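Local atomic coordinates of ADP/ATP-dependent NAD(P)H-hydrate dehydratase (Bacillus subtilis, PDB entry 3RPZ), a protein that catalyses the ADP- or ATP-dependent dehydration of hydrated NADH or NADPH, a reaction that restores the usable nicotinamide coenzyme. Residues P127-A132 / T220-I225; Y244-C249 / H265-I270. One frame throughout, in Å; residues are numbered along the deposited sequence.

Contact 1 (P127-A132 / T220-I225); sequences PVILDA and TLTGMI. With NPW (beta-6-hydroxy-1,4,5,6-tetrahydronicotinamide adenine dinucleotide phosphate), chain D.
The carboxylate of D131 is the flat group of this contact, and T222 meets it from above one face: OG1 donates a hydrogen bond to OD2 of D131 at 2.7 Å, 65° out of the carboxylate plane. The other oxygen, OD1, has weaker partners, a hydrogen bond from T150 and a long ion pair with K189. With CG anti to the backbone N (chi1 -173°), D131 carries its carboxylate from segment 127-132 across to helix 217-231. The T222 hydroxyl is also hydrogen-bonded to G218 O, one turn earlier in its own helix, so the helix backbone and D131 both hold it.

Beneath this polar pair the join turns apolar. I129 and T222 run alongside each other in opposite senses, with their CG2 methyls 4.0 Å apart. Further along, CD1 of I129 ends 3.6 Å from CG2 of I225 and 3.8 Å from the carbonyl O of T222, so the tip of the isoleucine rests partly on helix backbone. L226 and L229 of the same helix continue the packing around I129. This is strand-on-helix packing of the α/β core expected for this ribokinase-like family, close to the centre of the chain.

Next to D131, the A132 methyl lies 3.3 Å from O2B of NPW, on the ribose that carries the hydrated nicotinamide, while L221 touches AMP. A magnesium ion lies about 4 Å from the D131 side chain, and AMP about 5 Å. The chemistry thus divides in two: methyl packing seats the strand on the helix, whereas the T222 hydroxyl, gripping one carboxylate oxygen, helps to fix how the D131 carboxylate lies near the magnesium ion and AMP.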
loop_
_atom_site.group_PDB
_atom_site.type_symbol
_atom_site.label_atom_id
_atom_site.label_comp_id
_atom_site.label_asym_id
_atom_site.label_seq_id
_atom_site.Cartn_x
_atom_site.Cartn_y
_atom_site.Cartn_z
ATOM N N PRO A 127 -31.746 7.810 -2.551
ATOM C CA PRO A 127 -30.969 8.984 -2.966
ATOM C C PRO A 127 -29.927 8.571 -4.008
ATOM O O PRO A 127 -29.313 7.483 -3.914
ATOM C CB PRO A 127 -30.279 9.429 -1.716
ATOM C CG PRO A 127 -30.990 8.762 -0.602
ATOM C CD PRO A 127 -31.585 7.520 -1.119
ATOM N N VAL A 128 -29.696 9.468 -4.942
ATOM C CA VAL A 128 -28.733 9.266 -6.037
ATOM C C VAL A 128 -27.883 10.507 -6.146
ATOM O O VAL A 128 -28.421 11.633 -6.173
ATOM C CB VAL A 128 -29.446 8.965 -7.356
ATOM C CG1 VAL A 128 -28.441 8.961 -8.552
ATOM C CG2 VAL A 128 -30.186 7.624 -7.262
ATOM N N ILE A 129 -26.572 10.333 -6.211
ATOM C CA ILE A 129 -25.622 11.402 -6.460
ATOM C C ILE A 129 -25.072 11.283 -7.861
ATOM O O ILE A 129 -24.687 10.193 -8.309
ATOM C CB ILE A 129 -24.395 11.284 -5.524
ATOM C CG1 ILE A 129 -24.818 11.289 -4.050
ATOM C CG2 ILE A 129 -23.344 12.335 -5.822
ATOM C CD1 ILE A 129 -23.787 10.531 -3.140
ATOM N N LEU A 130 -25.097 12.386 -8.588
ATOM C CA LEU A 130 -24.514 12.483 -9.922
ATOM C C LEU A 130 -23.361 13.459 -9.860
ATOM O O LEU A 130 -23.504 14.595 -9.389
ATOM C CB LEU A 130 -25.502 12.954 -10.993
ATOM C CG LEU A 130 -26.811 12.181 -11.058
ATOM C CD1 LEU A 130 -27.686 12.735 -12.199
ATOM C CD2 LEU A 130 -26.643 10.699 -11.183
ATOM N N ASP A 131 -22.207 13.034 -10.359
ATOM C CA ASP A 131 -20.987 13.814 -10.357
ATOM C C ASP A 131 -20.262 13.648 -11.672
ATOM O O ASP A 131 -20.467 12.652 -12.367
ATOM C CB ASP A 131 -20.054 13.351 -9.202
ATOM C CG ASP A 131 -18.845 14.201 -9.011
ATOM O OD1 ASP A 131 -18.888 15.411 -9.294
ATOM O OD2 ASP A 131 -17.813 13.615 -8.594
ATOM N N ALA A 132 -19.388 14.580 -11.973
ATOM C CA ALA A 132 -18.325 14.339 -12.986
ATOM C C ALA A 132 -18.904 13.897 -14.337
ATOM O O ALA A 132 -19.673 14.644 -14.915
ATOM C CB ALA A 132 -17.273 13.357 -12.397
ATOM N N THR A 220 -13.261 12.077 -3.967
ATOM C CA THR A 220 -13.398 11.720 -2.584
ATOM C C THR A 220 -14.740 12.241 -1.983
ATOM O O THR A 220 -15.435 11.552 -1.238
ATOM C CB THR A 220 -12.211 12.265 -1.811
ATOM O OG1 THR A 220 -10.996 11.670 -2.288
ATOM C CG2 THR A 220 -12.339 11.993 -0.317
ATOM N N LEU A 221 -15.051 13.524 -2.238
ATOM C CA LEU A 221 -16.274 14.112 -1.719
ATOM C C LEU A 221 -17.500 13.314 -2.144
ATOM O O LEU A 221 -18.383 13.055 -1.315
ATOM C CB LEU A 221 -16.412 15.592 -2.113
ATOM C CG LEU A 221 -17.728 16.207 -1.702
ATOM C CD1 LEU A 221 -17.867 16.303 -0.194
ATOM C CD2 LEU A 221 -17.862 17.611 -2.341
ATOM N N THR A 222 -17.594 12.924 -3.418
ATOM C CA THR A 222 -18.753 12.154 -3.872
ATOM C C THR A 222 -18.937 10.911 -3.026
ATOM O O THR A 222 -20.020 10.553 -2.600
ATOM C CB THR A 222 -18.560 11.803 -5.334
ATOM O OG1 THR A 222 -18.622 13.027 -6.067
ATOM C CG2 THR A 222 -19.632 10.837 -5.848
ATOM N N GLY A 223 -17.826 10.241 -2.758
ATOM C CA GLY A 223 -17.877 9.069 -1.869
ATOM C C GLY A 223 -18.312 9.377 -0.458
ATOM O O GLY A 223 -19.134 8.658 0.140
ATOM N N MET A 224 -17.786 10.453 0.103
ATOM C CA MET A 224 -18.203 10.847 1.446
ATOM C C MET A 224 -19.725 11.111 1.531
ATOM O O MET A 224 -20.406 10.681 2.458
ATOM C CB MET A 224 -17.411 12.037 1.938
ATOM C CG MET A 224 -15.984 11.728 2.204
ATOM S SD MET A 224 -15.006 13.167 2.722
ATOM C CE MET A 224 -15.858 13.690 4.180
ATOM N N ILE A 225 -20.270 11.812 0.529
ATOM C CA ILE A 225 -21.718 12.030 0.490
ATOM C C ILE A 225 -22.461 10.681 0.433
ATOM O O ILE A 225 -23.435 10.466 1.161
ATOM C CB ILE A 225 -22.129 12.907 -0.670
ATOM C CG1 ILE A 225 -21.471 14.286 -0.573
ATOM C CG2 ILE A 225 -23.626 13.167 -0.656
ATOM C CD1 ILE A 225 -21.622 15.187 -1.850
HETATM P P NPW D . -10.142 26.624 -15.850
HETATM O O1 NPW D . -9.836 25.988 -17.188
HETATM O O2 NPW D . -9.238 26.288 -14.708
HETATM O O3 NPW D . -10.401 28.139 -15.920
HETATM P PA NPW D . -13.182 19.192 -16.276
HETATM P PB NPW D . -12.175 17.503 -14.132
HETATM C C1A NPW D . -13.302 24.663 -14.650
HETATM C C1B NPW D . -12.095 12.854 -13.381
HETATM N N1C NPW D . -10.996 12.903 -12.447
HETATM N N1D NPW D . -13.691 27.970 -10.777
HETATM C C2A NPW D . -11.895 24.734 -15.242
HETATM O O2A NPW D . -11.619 26.104 -15.451
HETATM C C2B NPW D . -13.413 13.433 -12.854
HETATM O O2B NPW D . -14.056 12.573 -11.948
HETATM C C2C NPW D . -10.246 11.878 -12.139
HETATM C C2D NPW D . -13.620 28.186 -12.098
HETATM C C3A NPW D . -12.040 23.937 -16.527
HETATM O O3A NPW D . -12.638 24.703 -17.594
HETATM C C3B NPW D . -14.147 13.578 -14.203
HETATM O O3B NPW D . -14.700 12.296 -14.532
HETATM C C3C NPW D . -9.154 11.727 -11.446
HETATM N N3D NPW D . -13.515 27.282 -13.087
HETATM C C4B NPW D . -13.003 13.933 -15.164
HETATM O O4B NPW D . -11.738 13.642 -14.501
HETATM C C4C NPW D . -8.554 13.012 -10.886
HETATM C C4D NPW D . -13.520 26.036 -12.597
HETATM O O4D NPW D . -13.767 23.362 -15.020
HETATM C C4E NPW D . -13.010 22.855 -16.093
HETATM C C5A NPW D . -13.558 25.691 -11.218
HETATM C C5B NPW D . -12.994 15.410 -15.571
HETATM O O5B NPW D . -13.143 16.247 -14.423
HETATM C C5C NPW D . -9.047 14.194 -11.701
HETATM C C5E NPW D . -12.300 21.598 -15.587
HETATM O O5E NPW D . -13.265 20.558 -15.471
HETATM C C6C NPW D . -10.597 14.199 -11.817
HETATM O O6C NPW D . -11.255 14.346 -10.562
HETATM C C6D NPW D . -13.654 26.731 -10.236
HETATM N N6D NPW D . -13.716 26.571 -8.924
HETATM N N7A NPW D . -13.482 24.330 -10.994
HETATM C C7C NPW D . -8.570 10.456 -11.129
HETATM N N7C NPW D . -7.481 10.427 -10.376
HETATM O O7C NPW D . -9.060 9.400 -11.604
HETATM C C8A NPW D . -13.379 23.808 -12.276
HETATM N N9A NPW D . -13.418 24.879 -13.210
HETATM O OA1 NPW D . -12.644 19.371 -17.634
HETATM O OA2 NPW D . -14.534 18.725 -16.062
HETATM O OA3 NPW D . -12.077 18.316 -15.503
HETATM O OB1 NPW D . -12.832 18.241 -13.053
HETATM O OB2 NPW D . -10.767 17.041 -13.924
#

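Contact 2 (Y244-C249 / H265-I270); sequences YLHGAC and HELSDI
C249, L267 and I270 account for most of the buried surface where helices 235-256 and 264-277 meet nearly at right angles; the axes of the two short segments approach to 9.3 Å at 99°. The CB of C249 lies against both partners, 3.7 Å from CD2 of L267 and 3.7 Å from CG2 of I270. Its sulfur is anti to the carbonyl carbon (chi1 -71°), which brings SG back beside two backbone carbonyl oxygens, L245 O at 3.3 Å and L267 O at 3.6 Å.

L267 divides its branches between two residues of the crossing helix. While CD2 packs on the cysteine, CD1 reaches the imidazole of H246, coming obliquely to within 3.7 Å of NE2. The ring's strongest polar partner is T217 O, to which NE2 is hydrogen-bonded at the start of helix 217-231; the leucine methyl gives only van der Waals cover. H246 also touches AMP, which ties this packing to the nucleotide pocket.

One turn after L267, I270 lays CG2 3.7 Å from the carbonyl O of C249 and continues onto L252 and W253. At the start of its helix, E266 forms a salt bridge to R55 of the second subunit, so helix 264-277 also takes part in the tetramer. Across the helix crossing itself the chemistry is chiefly dispersive: the CA atoms of C249 and L267 stand 5.7 Å apart where the helices cross, and the methyls of L267 and I270 fill in around the cysteine, lending apolar backing to a histidine whose hydrogen bond lies on another helix.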
loop_
_atom_site.group_PDB
_atom_site.type_symbol
_atom_site.label_atom_id
_atom_site.label_comp_id
_atom_site.label_asym_id
_atom_site.label_seq_id
_atom_site.Cartn_x
_atom_site.Cartn_y
_atom_site.Cartn_z
ATOM N N TYR A 244 -18.971 19.626 4.789
ATOM C CA TYR A 244 -18.294 20.263 5.924
ATOM C C TYR A 244 -17.083 19.474 6.386
ATOM O O TYR A 244 -15.991 20.014 6.526
ATOM C CB TYR A 244 -19.276 20.459 7.105
ATOM C CG TYR A 244 -18.717 21.207 8.274
ATOM C CD1 TYR A 244 -17.798 20.618 9.118
ATOM C CD2 TYR A 244 -19.105 22.496 8.518
ATOM C CE1 TYR A 244 -17.257 21.338 10.193
ATOM C CE2 TYR A 244 -18.593 23.197 9.592
ATOM C CZ TYR A 244 -17.659 22.595 10.397
ATOM O OH TYR A 244 -17.123 23.357 11.497
ATOM N N LEU A 245 -17.265 18.190 6.613
ATOM C CA LEU A 245 -16.153 17.379 7.113
ATOM C C LEU A 245 -15.048 17.234 6.088
ATOM O O LEU A 245 -13.886 17.191 6.450
ATOM C CB LEU A 245 -16.659 16.036 7.646
ATOM C CG LEU A 245 -17.445 16.150 8.950
ATOM C CD1 LEU A 245 -18.125 14.822 9.318
ATOM C CD2 LEU A 245 -16.623 16.668 10.137
ATOM N N HIS A 246 -15.402 17.144 4.806
ATOM C CA HIS A 246 -14.405 17.124 3.709
ATOM C C HIS A 246 -13.491 18.334 3.816
ATOM O O HIS A 246 -12.265 18.182 3.836
ATOM C CB HIS A 246 -15.166 17.047 2.409
ATOM C CG HIS A 246 -14.366 17.111 1.154
ATOM N ND1 HIS A 246 -14.214 18.292 0.442
ATOM C CD2 HIS A 246 -13.724 16.142 0.449
ATOM C CE1 HIS A 246 -13.536 18.009 -0.678
ATOM N NE2 HIS A 246 -13.243 16.715 -0.704
ATOM N N GLY A 247 -14.071 19.513 3.999
ATOM C CA GLY A 247 -13.263 20.718 4.155
ATOM C C GLY A 247 -12.483 20.717 5.455
ATOM O O GLY A 247 -11.325 21.144 5.502
ATOM N N ALA A 248 -13.088 20.247 6.549
ATOM C CA ALA A 248 -12.419 20.187 7.844
ATOM C C ALA A 248 -11.176 19.305 7.799
ATOM O O ALA A 248 -10.205 19.568 8.508
ATOM C CB ALA A 248 -13.391 19.728 8.937
ATOM N N CYS A 249 -11.208 18.251 6.995
ATOM C CA CYS A 249 -10.044 17.380 6.862
ATOM C C CYS A 249 -8.873 18.125 6.267
ATOM O O CYS A 249 -7.721 17.939 6.699
ATOM C CB CYS A 249 -10.368 16.153 6.032
ATOM S SG CYS A 249 -11.473 14.960 6.874
ATOM N N HIS A 265 -6.582 11.124 -1.347
ATOM C CA HIS A 265 -6.882 9.971 -0.501
ATOM C C HIS A 265 -6.596 10.184 0.935
ATOM O O HIS A 265 -7.200 9.512 1.788
ATOM C CB HIS A 265 -6.157 8.718 -1.009
ATOM C CG HIS A 265 -4.694 8.711 -0.830
ATOM N ND1 HIS A 265 -4.024 8.206 0.274
ATOM C CD2 HIS A 265 -3.737 9.156 -1.673
ATOM C CE1 HIS A 265 -2.716 8.369 0.103
ATOM N NE2 HIS A 265 -2.518 8.905 -1.088
ATOM N N GLU A 266 -5.685 11.106 1.265
ATOM C CA GLU A 266 -5.380 11.394 2.648
ATOM C C GLU A 266 -6.542 12.055 3.389
ATOM O O GLU A 266 -6.658 11.928 4.590
ATOM C CB GLU A 266 -4.147 12.258 2.758
ATOM C CG GLU A 266 -2.921 11.506 2.237
ATOM C CD GLU A 266 -1.676 12.364 2.165
ATOM O OE1 GLU A 266 -1.721 13.451 1.583
ATOM O OE2 GLU A 266 -0.602 11.892 2.716
ATOM N N LEU A 267 -7.456 12.707 2.674
ATOM C CA LEU A 267 -8.666 13.218 3.287
ATOM C C LEU A 267 -9.456 12.113 3.986
ATOM O O LEU A 267 -9.914 12.290 5.126
ATOM C CB LEU A 267 -9.580 13.918 2.261
ATOM C CG LEU A 267 -9.039 15.162 1.611
ATOM C CD1 LEU A 267 -9.876 15.502 0.381
ATOM C CD2 LEU A 267 -9.047 16.319 2.618
ATOM N N SER A 268 -9.585 10.976 3.334
ATOM C CA SER A 268 -10.224 9.792 3.892
ATOM C C SER A 268 -9.492 9.208 5.096
ATOM O O SER A 268 -10.091 8.617 5.957
ATOM C CB SER A 268 -10.331 8.699 2.827
ATOM O OG SER A 268 -11.068 9.143 1.769
ATOM N N ASP A 269 -8.177 9.329 5.083
ATOM C CA ASP A 269 -7.302 8.809 6.137
ATOM C C ASP A 269 -7.470 9.739 7.388
ATOM O O ASP A 269 -7.263 9.297 8.532
ATOM C CB ASP A 269 -5.760 8.824 5.803
ATOM C CG ASP A 269 -5.196 7.924 4.634
ATOM O OD1 ASP A 269 -5.788 6.928 4.238
ATOM O OD2 ASP A 269 -4.012 8.279 4.169
ATOM N N ILE A 270 -7.713 11.049 7.182
ATOM C CA ILE A 270 -7.824 12.095 8.229
ATOM C C ILE A 270 -9.215 12.103 8.847
ATOM O O ILE A 270 -9.406 12.418 10.028
ATOM C CB ILE A 270 -7.524 13.510 7.585
ATOM C CG1 ILE A 270 -6.047 13.576 7.211
ATOM C CG2 ILE A 270 -7.941 14.731 8.445
ATOM C CD1 ILE A 270 -5.704 14.694 6.192
#

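Overall arrangement
Contact 1 closes before contact 2 opens along the chain, and their centres lie 15 Å apart. Contact 1 joins strand 128-130, inside the mixed central sheet, to helix 217-231; contact 2 joins helices 235-256 and 264-277, farther from the centre. The consecutive helices 217-231 and 235-256 connect them directly: CE of M224 packs 3.5 Å from the backbone N of H246, and CB of L221 lies 3.6 Å from NE2 of H246. T220 meets S268 as well. The result is a layered path from sheet to C-terminal helices, and the two contacts share the AMP pocket through helices 217-231 and 235-256.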